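Local coordinates for uncharacterized protein (PDB 3WX6) that forms hexameric rings of the Hcp family that probably stack into the inner tube of the type VI secretion system, at residues G57-T62 and I144-S149. Numbering follows the deposited sequence.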
ATOM      1  N   GLY A  57      17.236  12.375  18.724  1.00 20.26           N
ATOM      2  CA  GLY A  57      17.078  11.010  19.172  1.00 15.28           C
ATOM      3  C   GLY A  57      15.646  10.781  19.596  1.00 12.34           C
ATOM      4  O   GLY A  57      15.101  11.526  20.411  1.00 12.19           O
ATOM      5  N   THR A  58      15.037   9.746  19.033  1.00 13.40           N
ATOM      6  CA  THR A  58      13.660   9.411  19.337  1.00 16.56           C
ATOM      7  C   THR A  58      13.493   7.906  19.487  1.00 15.94           C
ATOM      8  O   THR A  58      13.896   7.146  18.606  1.00 24.75           O
ATOM      9  CB  THR A  58      12.722   9.915  18.221  1.00 23.38           C
ATOM     10  OG1 THR A  58      12.552  11.335  18.329  1.00 29.67           O
ATOM     11  CG2 THR A  58      11.369   9.239  18.307  1.00 23.03           C
ATOM     12  N   ILE A  59      12.907   7.470  20.597  1.00 13.83           N
ATOM     13  CA  ILE A  59      12.536   6.066  20.726  1.00 16.16           C
ATOM     14  C   ILE A  59      11.020   5.948  20.878  1.00 18.28           C
ATOM     15  O   ILE A  59      10.405   6.636  21.694  1.00 19.27           O
ATOM     16  CB  ILE A  59      13.280   5.372  21.911  1.00 15.27           C
ATOM     17  CG1 ILE A  59      13.029   3.863  21.902  1.00 16.97           C
ATOM     18  CG2 ILE A  59      12.927   6.001  23.261  1.00 13.06           C
ATOM     19  CD1 ILE A  59      13.915   3.105  22.863  1.00 19.75           C
ATOM     20  N   THR A  60      10.413   5.106  20.051  1.00 18.71           N
ATOM     21  CA  THR A  60       8.969   4.928  20.084  1.00 22.95           C
ATOM     22  C   THR A  60       8.598   3.579  20.671  1.00 23.48           C
ATOM     23  O   THR A  60       8.958   2.545  20.122  1.00 24.20           O
ATOM     24  CB  THR A  60       8.348   5.048  18.672  1.00 26.11           C
ATOM     25  OG1 THR A  60       8.496   6.390  18.187  1.00 28.55           O
ATOM     26  CG2 THR A  60       6.872   4.697  18.711  1.00 26.05           C
ATOM     27  N   LEU A  61       7.862   3.594  21.777  1.00 18.69           N
ATOM     28  CA  LEU A  61       7.477   2.358  22.446  1.00 14.47           C
ATOM     29  C   LEU A  61       6.013   2.045  22.199  1.00 15.19           C
ATOM     30  O   LEU A  61       5.149   2.897  22.414  1.00 14.58           O
ATOM     31  CB  LEU A  61       7.733   2.439  23.961  1.00 12.93           C
ATOM     32  CG  LEU A  61       9.135   2.487  24.590  1.00 17.42           C
ATOM     33  CD1 LEU A  61       9.944   3.677  24.152  1.00 20.95           C
ATOM     34  CD2 LEU A  61       9.030   2.451  26.110  1.00 15.34           C
ATOM     35  N   THR A  62       5.726   0.827  21.749  1.00 19.48           N
ATOM     36  CA  THR A  62       4.335   0.393  21.669  1.00 28.50           C
ATOM     37  C   THR A  62       4.086  -0.620  22.774  1.00 33.13           C
ATOM     38  O   THR A  62       4.947  -1.440  23.089  1.00 31.34           O
ATOM     39  CB  THR A  62       3.950  -0.197  20.278  1.00 54.68           C
ATOM     40  OG1 THR A  62       2.538  -0.442  20.232  1.00 57.79           O
ATOM     41  CG2 THR A  62       4.685  -1.484  19.986  1.00 53.28           C
ATOM     42  N   ILE A 144       3.910   5.369  22.515  1.00 17.87           N
ATOM     43  CA  ILE A 144       4.532   6.505  23.181  1.00 20.60           C
ATOM     44  C   ILE A 144       5.894   6.812  22.569  1.00 23.97           C
ATOM     45  O   ILE A 144       6.802   5.977  22.569  1.00 28.76           O
ATOM     46  CB  ILE A 144       4.702   6.257  24.696  1.00 20.75           C
ATOM     47  CG1 ILE A 144       3.432   5.647  25.294  1.00 23.99           C
ATOM     48  CG2 ILE A 144       5.036   7.551  25.411  1.00 17.18           C
ATOM     49  CD1 ILE A 144       3.492   4.150  25.458  1.00 23.37           C
ATOM     50  N   LYS A 145       6.031   8.029  22.061  1.00 19.01           N
ATOM     51  CA  LYS A 145       7.247   8.442  21.382  1.00 18.60           C
ATOM     52  C   LYS A 145       8.034   9.387  22.293  1.00 13.15           C
ATOM     53  O   LYS A 145       7.562  10.464  22.645  1.00 13.03           O
ATOM     54  CB  LYS A 145       6.877   9.085  20.038  1.00 27.63           C
ATOM     55  CG  LYS A 145       7.995   9.742  19.254  1.00 35.42           C
ATOM     56  CD  LYS A 145       7.573   9.900  17.784  1.00 40.74           C
ATOM     57  CE  LYS A 145       8.350  10.995  17.068  1.00 43.58           C
ATOM     58  NZ  LYS A 145       8.790  10.562  15.712  1.00 45.74           N
ATOM     59  N   PHE A 146       9.227   8.957  22.691  1.00 10.00           N
ATOM     60  CA  PHE A 146      10.083   9.750  23.573  1.00 11.87           C
ATOM     61  C   PHE A 146      11.195  10.463  22.807  1.00  9.82           C
ATOM     62  O   PHE A 146      11.664   9.983  21.778  1.00  7.73           O
ATOM     63  CB  PHE A 146      10.701   8.862  24.661  1.00  5.13           C
ATOM     64  CG  PHE A 146       9.689   8.112  25.498  1.00 13.69           C
ATOM     65  CD1 PHE A 146       9.158   6.901  25.060  1.00 12.98           C
ATOM     66  CD2 PHE A 146       9.307   8.589  26.744  1.00 12.89           C
ATOM     67  CE1 PHE A 146       8.247   6.202  25.835  1.00 14.27           C
ATOM     68  CE2 PHE A 146       8.389   7.895  27.524  1.00 13.72           C
ATOM     69  CZ  PHE A 146       7.865   6.696  27.070  1.00 13.02           C
ATOM     70  N   THR A 147      11.584  11.636  23.289  1.00 11.85           N
ATOM     71  CA  THR A 147      12.743  12.336  22.750  1.00 16.28           C
ATOM     72  C   THR A 147      13.820  12.393  23.828  1.00 18.59           C
ATOM     73  O   THR A 147      13.513  12.604  25.001  1.00 20.37           O
ATOM     74  CB  THR A 147      12.373  13.762  22.269  1.00 22.68           C
ATOM     75  OG1 THR A 147      11.473  13.674  21.156  1.00 26.87           O
ATOM     76  CG2 THR A 147      13.602  14.541  21.846  1.00 22.38           C
ATOM     77  N   TYR A 148      15.076  12.189  23.438  1.00 21.18           N
ATOM     78  CA  TYR A 148      16.167  12.144  24.410  1.00 21.60           C
ATOM     79  C   TYR A 148      17.407  12.900  23.942  1.00 26.58           C
ATOM     80  O   TYR A 148      17.511  13.278  22.774  1.00 26.78           O
ATOM     81  CB  TYR A 148      16.536  10.685  24.724  1.00 17.23           C
ATOM     82  CG  TYR A 148      16.875   9.827  23.514  1.00 17.84           C
ATOM     83  CD1 TYR A 148      18.141   9.860  22.941  1.00 16.53           C
ATOM     84  CD2 TYR A 148      15.929   8.980  22.956  1.00 19.80           C
ATOM     85  CE1 TYR A 148      18.449   9.082  21.850  1.00 16.86           C
ATOM     86  CE2 TYR A 148      16.228   8.198  21.865  1.00 19.78           C
ATOM     87  CZ  TYR A 148      17.488   8.255  21.318  1.00 23.03           C
ATOM     88  OH  TYR A 148      17.802   7.481  20.227  1.00 28.75           O
ATOM     89  N   SER A 149      18.333  13.126  24.869  1.00 30.37           N
ATOM     90  CA  SER A 149      19.626  13.722  24.556  1.00 32.13           C
ATOM     91  C   SER A 149      20.720  12.678  24.688  1.00 27.63           C
ATOM     92  O   SER A 149      21.121  12.065  23.702  1.00 32.00           O
ATOM     93  CB  SER A 149      19.917  14.917  25.466  1.00 36.93           C
ATOM     94  OG  SER A 149      19.237  16.076  25.009  1.00 38.79           O
TER
HETATM   95  O   HOH W   1      18.410  14.389  20.368  1.00 43.18           O
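Backbone bonds join Leu-61 to Ile-144 and Ile-59 to Phe-146 in two antiparallel hydrogen-bonded pairs. In the first, Leu-61 N lies 2.7 Å from Ile-144 O and Ile-144 N donates back to Leu-61 O. In the second, Phe-146 N reaches Ile-59 O in a nearly straight bond (169°), whereas that from Ile-59 N to Phe-146 O is more bent. At Gly-57 one strand bond remains, Tyr-148 N to Gly-57 O, and a water bridges the other side, accepting from Gly-57 N and donating to Tyr-148 O. Strands 56-63 and 142-148 are the two middle strands of a four-stranded antiparallel sheet in the Hcp beta-barrel fold. On the face of Ile-59, Leu-61, Phe-146 and Tyr-148, Leu-61 crosses the Phe-146 side chain at about a right angle and sets CD1 against ring atoms CD1 and CE1; Phe-85 of strand 82-87 packs on both residues. Tyr-148, its CG held between backbone N and carbonyl carbon (chi1 55°), folds its ring over Gly-57, whose CA makes a CH-pi contact 3.8 Å from the centroid. Its OH is hydrogen-bonded to Asn-37. On the face of Thr-58, Thr-60 and Lys-145, the aliphatic chain of Lys-145 runs past Thr-60 OG1 and Thr-58 CG2, while Thr-147 OG1 bonds to Thr-116.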